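Local atomic coordinates of acyl-CoA dehydrogenase (Slackia heliotrinireducens, PDB entry 4RM7), a protein that belongs to the acyl-CoA dehydrogenase family, combining helical N- and C-terminal domains with a beta-sheet middle domain in a four-chain assembly. Residues A[25-30]-A[39-44]; A[258-263]-A[353-358]; A[245-250]-A[304-309]. All blocks are in the same frame, centred on the assembly; numbering follows the deposited sequence.

From the N terminus, interaction 1 comes first: 25-30 and 39-44 close a short loop, whose eight intervening residues are all helix, and bring the end of helix 10-26 to the start of helix 43-50 in the N-terminal domain. It is complete before the others begin. Helix 234-270 then supplies the first partner of both remaining contacts. Residues 245-250 pair with 304-309 on helix 282-311, closing interaction 3, and 258-263 pair with 353-358 on helix 351-362, closing interaction 2. The four segments alternate, so these two loops cross. Interactions 2 and 3 thus tie helix 234-270 of the C-terminal domain to two later helices, with the centres of the two contacts about 21 Å apart.

Interaction 1 of 3, residues A[25-30]-A[39-44]; sequences KYFTPA and QGLPDE
In the helical N-terminal domain of the acyl-CoA dehydrogenase fold, helix 29-38 connects two neighbouring helices. Y26, ending helix 10-26, meets E44 in the first turn of helix 43-50, and F27, just after the one helix, meets L41, just before the other. Q39, with positive phi (52°), is the C-prime residue of the Schellman motif that ends helix 29-38. At the other end, F27 centres an inverse gamma turn and T28 is the N-cap, its OG1 bonding to S31 N. The polar part of the contact is modest. Y26 OH gives a weak hydrogen bond to E44 OE2 at 3.4 Å, with OE2 lying at the ring edge, in its plane. The carboxylate stands nearly perpendicular to the ring (89°). E44 gets there by an extended chain whose CG is anti to the backbone N (chi1 -180°). K25 CG lies over the rim of one ring face, while K25 NZ remains 5.1 Å from E44 OE2, an opposite charge near but not in contact. R121 binds L41 O and forms a salt bridge with D43. Deeper in, F90 packs on both F27 and L41, and L41 CD2 meets the ring edge of F27 at CE1, 4.3 Å away.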
loop_
_atom_site.group_PDB
_atom_site.type_symbol
_atom_site.label_atom_id
_atom_site.label_comp_id
_atom_site.label_asym_id
_atom_site.label_seq_id
_atom_site.Cartn_x
_atom_site.Cartn_y
_atom_site.Cartn_z
ATOM N N LYS A 25 -25.132 23.890 16.968
ATOM C CA LYS A 25 -26.072 24.070 18.051
ATOM C C LYS A 25 -26.391 22.804 18.817
ATOM O O LYS A 25 -26.421 22.817 20.031
ATOM C CB LYS A 25 -27.356 24.657 17.483
ATOM C CG LYS A 25 -28.515 24.777 18.442
ATOM C CD LYS A 25 -29.522 25.756 17.873
ATOM C CE LYS A 25 -30.885 25.617 18.514
ATOM N NZ LYS A 25 -30.758 25.345 19.964
ATOM N N TYR A 26 -26.632 21.710 18.116
ATOM C CA TYR A 26 -27.021 20.484 18.792
ATOM C C TYR A 26 -25.911 19.483 19.024
ATOM O O TYR A 26 -25.880 18.825 20.040
ATOM C CB TYR A 26 -28.166 19.809 18.052
ATOM C CG TYR A 26 -29.451 20.582 18.116
ATOM C CD1 TYR A 26 -30.209 20.611 19.270
ATOM C CD2 TYR A 26 -29.905 21.285 17.027
ATOM C CE1 TYR A 26 -31.386 21.320 19.329
ATOM C CE2 TYR A 26 -31.075 21.998 17.081
ATOM C CZ TYR A 26 -31.810 22.010 18.233
ATOM O OH TYR A 26 -32.970 22.726 18.272
ATOM N N PHE A 27 -25.015 19.344 18.064
ATOM C CA PHE A 27 -24.028 18.289 18.130
ATOM C C PHE A 27 -22.776 18.671 18.880
ATOM O O PHE A 27 -21.709 18.795 18.313
ATOM C CB PHE A 27 -23.719 17.770 16.741
ATOM C CG PHE A 27 -24.918 17.231 16.037
ATOM C CD1 PHE A 27 -25.561 16.122 16.511
ATOM C CD2 PHE A 27 -25.409 17.848 14.917
ATOM C CE1 PHE A 27 -26.671 15.623 15.874
ATOM C CE2 PHE A 27 -26.518 17.359 14.275
ATOM C CZ PHE A 27 -27.153 16.245 14.754
ATOM N N THR A 28 -22.936 18.850 20.177
ATOM C CA THR A 28 -21.834 19.057 21.084
ATOM C C THR A 28 -21.201 17.735 21.436
ATOM O O THR A 28 -21.841 16.695 21.339
ATOM C CB THR A 28 -22.296 19.730 22.375
ATOM O OG1 THR A 28 -23.341 18.960 22.962
ATOM C CG2 THR A 28 -22.810 21.102 22.084
ATOM N N PRO A 29 -19.879 17.819 21.896
ATOM C CA PRO A 29 -19.310 16.513 22.245
ATOM C C PRO A 29 -20.111 15.851 23.339
ATOM O O PRO A 29 -20.332 14.654 23.281
ATOM C CB PRO A 29 -17.928 16.853 22.783
ATOM C CG PRO A 29 -17.554 18.084 22.083
ATOM C CD PRO A 29 -18.850 18.794 22.023
ATOM N N ALA A 30 -20.542 16.613 24.328
ATOM C CA ALA A 30 -21.301 16.039 25.422
ATOM C C ALA A 30 -22.622 15.454 24.973
ATOM O O ALA A 30 -22.993 14.374 25.393
ATOM C CB ALA A 30 -21.526 17.078 26.497
ATOM N N GLN A 39 -28.178 5.395 21.607
ATOM C CA GLN A 39 -28.359 4.865 20.257
ATOM C C GLN A 39 -29.536 5.540 19.573
ATOM O O GLN A 39 -30.457 4.878 19.095
ATOM C CB GLN A 39 -28.563 3.351 20.290
ATOM C CG GLN A 39 -27.445 2.616 21.002
ATOM C CD GLN A 39 -27.731 1.142 21.165
ATOM O OE1 GLN A 39 -28.504 0.563 20.404
ATOM N NE2 GLN A 39 -27.109 0.524 22.164
ATOM N N GLY A 40 -29.507 6.866 19.545
ATOM C CA GLY A 40 -30.583 7.622 18.941
ATOM C C GLY A 40 -30.605 9.071 19.373
ATOM O O GLY A 40 -30.076 9.435 20.432
ATOM N N LEU A 41 -31.239 9.898 18.547
ATOM C CA LEU A 41 -31.297 11.332 18.782
ATOM C C LEU A 41 -32.641 11.737 19.389
ATOM O O LEU A 41 -33.672 11.102 19.120
ATOM C CB LEU A 41 -31.046 12.087 17.476
ATOM C CG LEU A 41 -29.752 11.813 16.716
ATOM C CD1 LEU A 41 -29.738 12.612 15.427
ATOM C CD2 LEU A 41 -28.545 12.164 17.561
ATOM N N PRO A 42 -32.636 12.800 20.212
ATOM C CA PRO A 42 -33.871 13.265 20.855
ATOM C C PRO A 42 -34.855 13.818 19.840
ATOM O O PRO A 42 -34.427 14.282 18.777
ATOM C CB PRO A 42 -33.396 14.384 21.801
ATOM C CG PRO A 42 -31.904 14.283 21.847
ATOM C CD PRO A 42 -31.479 13.644 20.557
ATOM N N ASP A 43 -36.141 13.784 20.178
ATOM C CA ASP A 43 -37.205 14.270 19.304
ATOM C C ASP A 43 -36.927 15.683 18.813
ATOM O O ASP A 43 -37.159 16.000 17.647
ATOM C CB ASP A 43 -38.564 14.252 20.022
ATOM C CG ASP A 43 -38.981 12.862 20.493
ATOM O OD1 ASP A 43 -38.460 11.849 19.985
ATOM O OD2 ASP A 43 -39.863 12.787 21.374
ATOM N N GLU A 44 -36.438 16.526 19.712
ATOM C CA GLU A 44 -36.201 17.928 19.403
ATOM C C GLU A 44 -35.163 18.100 18.291
ATOM O O GLU A 44 -35.316 18.933 17.399
ATOM C CB GLU A 44 -35.750 18.676 20.655
ATOM C CG GLU A 44 -35.489 20.140 20.397
ATOM C CD GLU A 44 -34.576 20.764 21.432
ATOM O OE1 GLU A 44 -34.158 20.044 22.366
ATOM O OE2 GLU A 44 -34.272 21.972 21.303
#

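Interaction 2 of 3, residues A[258-263]-A[353-358]; sequences QAAMED and SSIWQD
I355 on helix 351-362 fits against A259 and A260 of helix 234-270, and all three residues are buried. The two segments run in roughly opposite directions, and the CA atoms of A260 and I355 lie 6.9 Å apart, a spacing that the small alanine side chains allow. Both branches of the isoleucine take part. Its CG1 is anti to the carbonyl carbon (chi1 -70°) and the chain continues extended to CD1 (chi2 171°), which carries that methyl beside the backbone where A259 runs into A260: I355 CD1 is 4.0 Å from A259 CB and 3.8 Å from A260 N. The other branch, I355 CG2, approaches A260 CB at 4.0 Å, so the A260 methyl has both isoleucine methyls beside it. A334 of helix 316-341 also packs on I355. The contact thins toward the partly exposed D263, whose OD2 stays 5.1 Å from I355 CD1. Here charge takes over, as D263 forms a salt bridge with R351. Elsewhere on helix 234-270, E262 forms one with R82. On another side of helix 351-362, W356 stacks on W356 of the second subunit. No hydrogen bond joins the two segments, so the contact rests on methyl packing, while the D263-R351 salt bridge lies at its looser edge.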
loop_
_atom_site.group_PDB
_atom_site.type_symbol
_atom_site.label_atom_id
_atom_site.label_comp_id
_atom_site.label_asym_id
_atom_site.label_seq_id
_atom_site.Cartn_x
_atom_site.Cartn_y
_atom_site.Cartn_z
ATOM N N GLN A 258 -13.212 13.807 7.557
ATOM C CA GLN A 258 -12.814 15.197 7.633
ATOM C C GLN A 258 -12.711 15.652 9.100
ATOM O O GLN A 258 -11.861 16.482 9.439
ATOM C CB GLN A 258 -13.805 16.062 6.849
ATOM C CG GLN A 258 -13.475 17.528 6.862
ATOM C CD GLN A 258 -12.164 17.814 6.169
ATOM O OE1 GLN A 258 -12.064 17.672 4.962
ATOM N NE2 GLN A 258 -11.149 18.226 6.932
ATOM N N ALA A 259 -13.572 15.099 9.963
ATOM C CA ALA A 259 -13.592 15.458 11.383
ATOM C C ALA A 259 -12.337 14.937 12.078
ATOM O O ALA A 259 -11.737 15.629 12.904
ATOM C CB ALA A 259 -14.835 14.912 12.055
ATOM N N ALA A 260 -11.947 13.719 11.717
ATOM C CA ALA A 260 -10.716 13.118 12.200
ATOM C C ALA A 260 -9.484 13.929 11.791
ATOM O O ALA A 260 -8.536 14.077 12.563
ATOM C CB ALA A 260 -10.594 11.697 11.683
HETATM N N MSE A 261 -9.500 14.439 10.568
HETATM C CA MSE A 261 -8.389 15.235 10.083
HETATM C C MSE A 261 -8.268 16.543 10.880
HETATM O O MSE A 261 -7.174 16.905 11.319
HETATM C CB MSE A 261 -8.540 15.526 8.590
HETATM C CG MSE A 261 -7.529 16.526 8.072
HETATM SE SE MSE A 261 -5.722 15.787 8.046
HETATM C CE MSE A 261 -5.015 16.999 6.707
ATOM N N GLU A 262 -9.386 17.236 11.078
ATOM C CA GLU A 262 -9.393 18.418 11.941
ATOM C C GLU A 262 -8.796 18.169 13.331
ATOM O O GLU A 262 -8.011 18.993 13.823
ATOM C CB GLU A 262 -10.796 18.962 12.084
ATOM C CG GLU A 262 -11.342 19.478 10.783
ATOM C CD GLU A 262 -12.830 19.763 10.853
ATOM O OE1 GLU A 262 -13.411 19.611 11.952
ATOM O OE2 GLU A 262 -13.421 20.145 9.813
ATOM N N ASP A 263 -9.121 17.037 13.957
ATOM C CA ASP A 263 -8.543 16.737 15.281
ATOM C C ASP A 263 -7.030 16.524 15.192
ATOM O O ASP A 263 -6.275 17.020 16.042
ATOM C CB ASP A 263 -9.201 15.504 15.928
ATOM C CG ASP A 263 -10.679 15.715 16.230
ATOM O OD1 ASP A 263 -11.135 16.873 16.163
ATOM O OD2 ASP A 263 -11.385 14.727 16.530
ATOM N N SER A 353 -11.251 7.513 17.442
ATOM C CA SER A 353 -11.387 6.060 17.494
ATOM C C SER A 353 -12.807 5.567 17.143
ATOM O O SER A 353 -12.959 4.469 16.618
ATOM C CB SER A 353 -10.974 5.539 18.880
ATOM O OG SER A 353 -11.728 6.148 19.920
ATOM N N SER A 354 -13.841 6.359 17.432
ATOM C CA SER A 354 -15.189 6.032 16.965
ATOM C C SER A 354 -15.267 6.223 15.467
ATOM O O SER A 354 -15.841 5.402 14.754
ATOM C CB SER A 354 -16.252 6.903 17.615
ATOM O OG SER A 354 -15.954 7.126 18.969
ATOM N N ILE A 355 -14.700 7.326 14.988
ATOM C CA ILE A 355 -14.716 7.617 13.571
ATOM C C ILE A 355 -14.073 6.476 12.789
ATOM O O ILE A 355 -14.593 6.019 11.780
ATOM C CB ILE A 355 -13.992 8.921 13.290
ATOM C CG1 ILE A 355 -14.827 10.089 13.821
ATOM C CG2 ILE A 355 -13.657 9.054 11.774
ATOM C CD1 ILE A 355 -14.077 11.428 13.788
ATOM N N TRP A 356 -12.942 6.007 13.283
ATOM C CA TRP A 356 -12.208 4.928 12.649
ATOM C C TRP A 356 -13.079 3.686 12.545
ATOM O O TRP A 356 -13.135 3.029 11.516
ATOM C CB TRP A 356 -10.941 4.649 13.455
ATOM C CG TRP A 356 -10.150 3.499 13.027
ATOM C CD1 TRP A 356 -9.467 3.363 11.840
ATOM C CD2 TRP A 356 -9.868 2.318 13.795
ATOM N NE1 TRP A 356 -8.799 2.154 11.825
ATOM C CE2 TRP A 356 -9.021 1.498 13.010
ATOM C CE3 TRP A 356 -10.255 1.870 15.063
ATOM C CZ2 TRP A 356 -8.554 0.259 13.456
ATOM C CZ3 TRP A 356 -9.805 0.628 15.501
ATOM C CH2 TRP A 356 -8.967 -0.164 14.696
ATOM N N GLN A 357 -13.760 3.372 13.630
ATOM C CA GLN A 357 -14.685 2.252 13.645
ATOM C C GLN A 357 -15.872 2.456 12.707
ATOM O O GLN A 357 -16.241 1.540 11.990
ATOM C CB GLN A 357 -15.171 2.012 15.067
ATOM C CG GLN A 357 -14.067 1.514 15.988
ATOM C CD GLN A 357 -14.506 1.431 17.439
ATOM O OE1 GLN A 357 -15.376 2.175 17.901
ATOM N NE2 GLN A 357 -13.900 0.530 18.164
ATOM N N ASP A 358 -16.469 3.645 12.726
ATOM C CA ASP A 358 -17.541 3.988 11.789
ATOM C C ASP A 358 -17.086 3.758 10.357
ATOM O O ASP A 358 -17.757 3.076 9.561
ATOM C CB ASP A 358 -17.986 5.450 11.932
ATOM C CG ASP A 358 -18.684 5.735 13.248
ATOM O OD1 ASP A 358 -19.189 4.793 13.900
ATOM O OD2 ASP A 358 -18.738 6.921 13.630
#

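Interaction 3 of 3, residues A[245-250]-A[304-309]; sequences GRVFTC and GAAREY
V247 of helix 234-270 is the one residue of 245-250 in contact with 304-309 on helix 282-311, and its two methyls go to different partners. CG1 is anti to the backbone N (chi1 -175°), and V247 CG1 comes to 4.4 Å from A306 CB. The second methyl consequently sits beside the backbone N, anti to the carbonyl carbon, and V247 CG2 lies 4.3 Å from Y309 CE2. The valine is therefore spread between residues one helical turn apart on the facing helix, A306 and Y309. The first torsion of Y309 (chi1 -87°) turns its ring toward 245-250, where it meets the valine methyl obliquely. Other neighbours also bear on that ring: H314 stacks with it, Y244 meets it with planes about 35° apart, and L70 packs on it. The CA atoms of V247 and A306 are 7.1 Å apart, while A305 CB stays 4.8 Å from V247 CG2, close but not touching. All the contacts between the segments are apolar and at ordinary van der Waals range. Polar groups on the same turns look elsewhere: T249 OG1 and R246 NE both bond to D366, and E308 OE1 to S318 OG. V74 of helix 70-84 adds a further layer on V247. Two successive, oppositely running helices, joined here by a valine that meets an alanine and the ring of a tyrosine, belong to the C-terminal helical bundle of the acyl-CoA dehydrogenase fold.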
loop_
_atom_site.group_PDB
_atom_site.type_symbol
_atom_site.label_atom_id
_atom_site.label_comp_id
_atom_site.label_asym_id
_atom_site.label_seq_id
_atom_site.Cartn_x
_atom_site.Cartn_y
_atom_site.Cartn_z
ATOM N N GLY A 245 -28.048 5.381 -2.037
ATOM C CA GLY A 245 -27.592 5.004 -0.709
ATOM C C GLY A 245 -26.075 4.962 -0.622
ATOM O O GLY A 245 -25.497 5.261 0.415
ATOM N N ARG A 246 -25.421 4.599 -1.724
ATOM C CA ARG A 246 -23.973 4.587 -1.768
ATOM C C ARG A 246 -23.414 6.007 -1.747
ATOM O O ARG A 246 -22.408 6.265 -1.088
ATOM C CB ARG A 246 -23.475 3.849 -3.002
ATOM C CG ARG A 246 -23.839 2.406 -2.984
ATOM C CD ARG A 246 -23.172 1.631 -4.051
ATOM N NE ARG A 246 -23.733 0.286 -4.072
ATOM C CZ ARG A 246 -24.287 -0.276 -5.134
ATOM N NH1 ARG A 246 -24.336 0.378 -6.285
ATOM N NH2 ARG A 246 -24.779 -1.495 -5.043
ATOM N N VAL A 247 -24.069 6.931 -2.445
ATOM C CA VAL A 247 -23.604 8.311 -2.426
ATOM C C VAL A 247 -23.710 8.881 -1.004
ATOM O O VAL A 247 -22.758 9.467 -0.486
ATOM C CB VAL A 247 -24.373 9.189 -3.420
ATOM C CG1 VAL A 247 -23.775 10.581 -3.439
ATOM C CG2 VAL A 247 -24.311 8.564 -4.832
ATOM N N PHE A 248 -24.855 8.661 -0.373
ATOM C CA PHE A 248 -25.081 9.057 1.006
ATOM C C PHE A 248 -24.024 8.509 1.944
ATOM O O PHE A 248 -23.483 9.240 2.769
ATOM C CB PHE A 248 -26.456 8.590 1.470
ATOM C CG PHE A 248 -27.579 9.313 0.816
ATOM C CD1 PHE A 248 -27.336 10.474 0.090
ATOM C CD2 PHE A 248 -28.884 8.837 0.915
ATOM C CE1 PHE A 248 -28.374 11.144 -0.516
ATOM C CE2 PHE A 248 -29.935 9.505 0.307
ATOM C CZ PHE A 248 -29.686 10.655 -0.416
ATOM N N THR A 249 -23.735 7.224 1.812
ATOM C CA THR A 249 -22.781 6.574 2.694
ATOM C C THR A 249 -21.379 7.135 2.500
ATOM O O THR A 249 -20.630 7.347 3.460
ATOM C CB THR A 249 -22.784 5.067 2.467
ATOM O OG1 THR A 249 -23.988 4.539 3.013
ATOM C CG2 THR A 249 -21.626 4.414 3.165
ATOM N N CYS A 250 -21.035 7.425 1.255
ATOM C CA CYS A 250 -19.722 7.981 0.982
ATOM C C CYS A 250 -19.612 9.427 1.480
ATOM O O CYS A 250 -18.578 9.818 2.025
ATOM C CB CYS A 250 -19.395 7.861 -0.510
ATOM S SG CYS A 250 -19.131 6.103 -0.973
ATOM N N GLY A 304 -18.642 14.631 -7.552
ATOM C CA GLY A 304 -18.771 14.412 -8.992
ATOM C C GLY A 304 -19.963 13.500 -9.273
ATOM O O GLY A 304 -20.803 13.803 -10.120
ATOM N N ALA A 305 -20.055 12.388 -8.541
ATOM C CA ALA A 305 -21.156 11.449 -8.740
ATOM C C ALA A 305 -22.475 12.152 -8.466
ATOM O O ALA A 305 -23.441 11.970 -9.197
ATOM C CB ALA A 305 -21.007 10.206 -7.842
ATOM N N ALA A 306 -22.504 12.978 -7.424
ATOM C CA ALA A 306 -23.730 13.673 -7.066
ATOM C C ALA A 306 -24.134 14.701 -8.121
ATOM O O ALA A 306 -25.313 14.821 -8.464
ATOM C CB ALA A 306 -23.586 14.338 -5.721
ATOM N N ARG A 307 -23.168 15.449 -8.638
ATOM C CA ARG A 307 -23.499 16.479 -9.610
ATOM C C ARG A 307 -23.948 15.846 -10.933
ATOM O O ARG A 307 -24.798 16.407 -11.622
ATOM C CB ARG A 307 -22.317 17.442 -9.819
ATOM C CG ARG A 307 -22.098 18.433 -8.665
ATOM C CD ARG A 307 -20.948 19.419 -8.953
ATOM N NE ARG A 307 -21.097 20.729 -8.309
ATOM C CZ ARG A 307 -20.082 21.416 -7.756
ATOM N NH1 ARG A 307 -18.839 20.927 -7.753
ATOM N NH2 ARG A 307 -20.297 22.603 -7.195
ATOM N N GLU A 308 -23.410 14.673 -11.269
ATOM C CA GLU A 308 -23.893 13.910 -12.437
ATOM C C GLU A 308 -25.391 13.644 -12.378
ATOM O O GLU A 308 -26.099 13.860 -13.353
ATOM C CB GLU A 308 -23.179 12.566 -12.566
ATOM C CG GLU A 308 -21.976 12.560 -13.471
ATOM C CD GLU A 308 -21.356 11.171 -13.593
ATOM O OE1 GLU A 308 -21.828 10.238 -12.914
ATOM O OE2 GLU A 308 -20.405 11.004 -14.384
ATOM N N TYR A 309 -25.875 13.155 -11.243
ATOM C CA TYR A 309 -27.304 12.920 -11.108
ATOM C C TYR A 309 -28.079 14.181 -11.404
ATOM O O TYR A 309 -29.047 14.162 -12.147
ATOM C CB TYR A 309 -27.662 12.443 -9.712
ATOM C CG TYR A 309 -27.571 10.960 -9.508
ATOM C CD1 TYR A 309 -28.581 10.105 -9.955
ATOM C CD2 TYR A 309 -26.479 10.410 -8.847
ATOM C CE1 TYR A 309 -28.486 8.739 -9.749
ATOM C CE2 TYR A 309 -26.386 9.050 -8.614
ATOM C CZ TYR A 309 -27.383 8.223 -9.065
ATOM O OH TYR A 309 -27.252 6.883 -8.833
#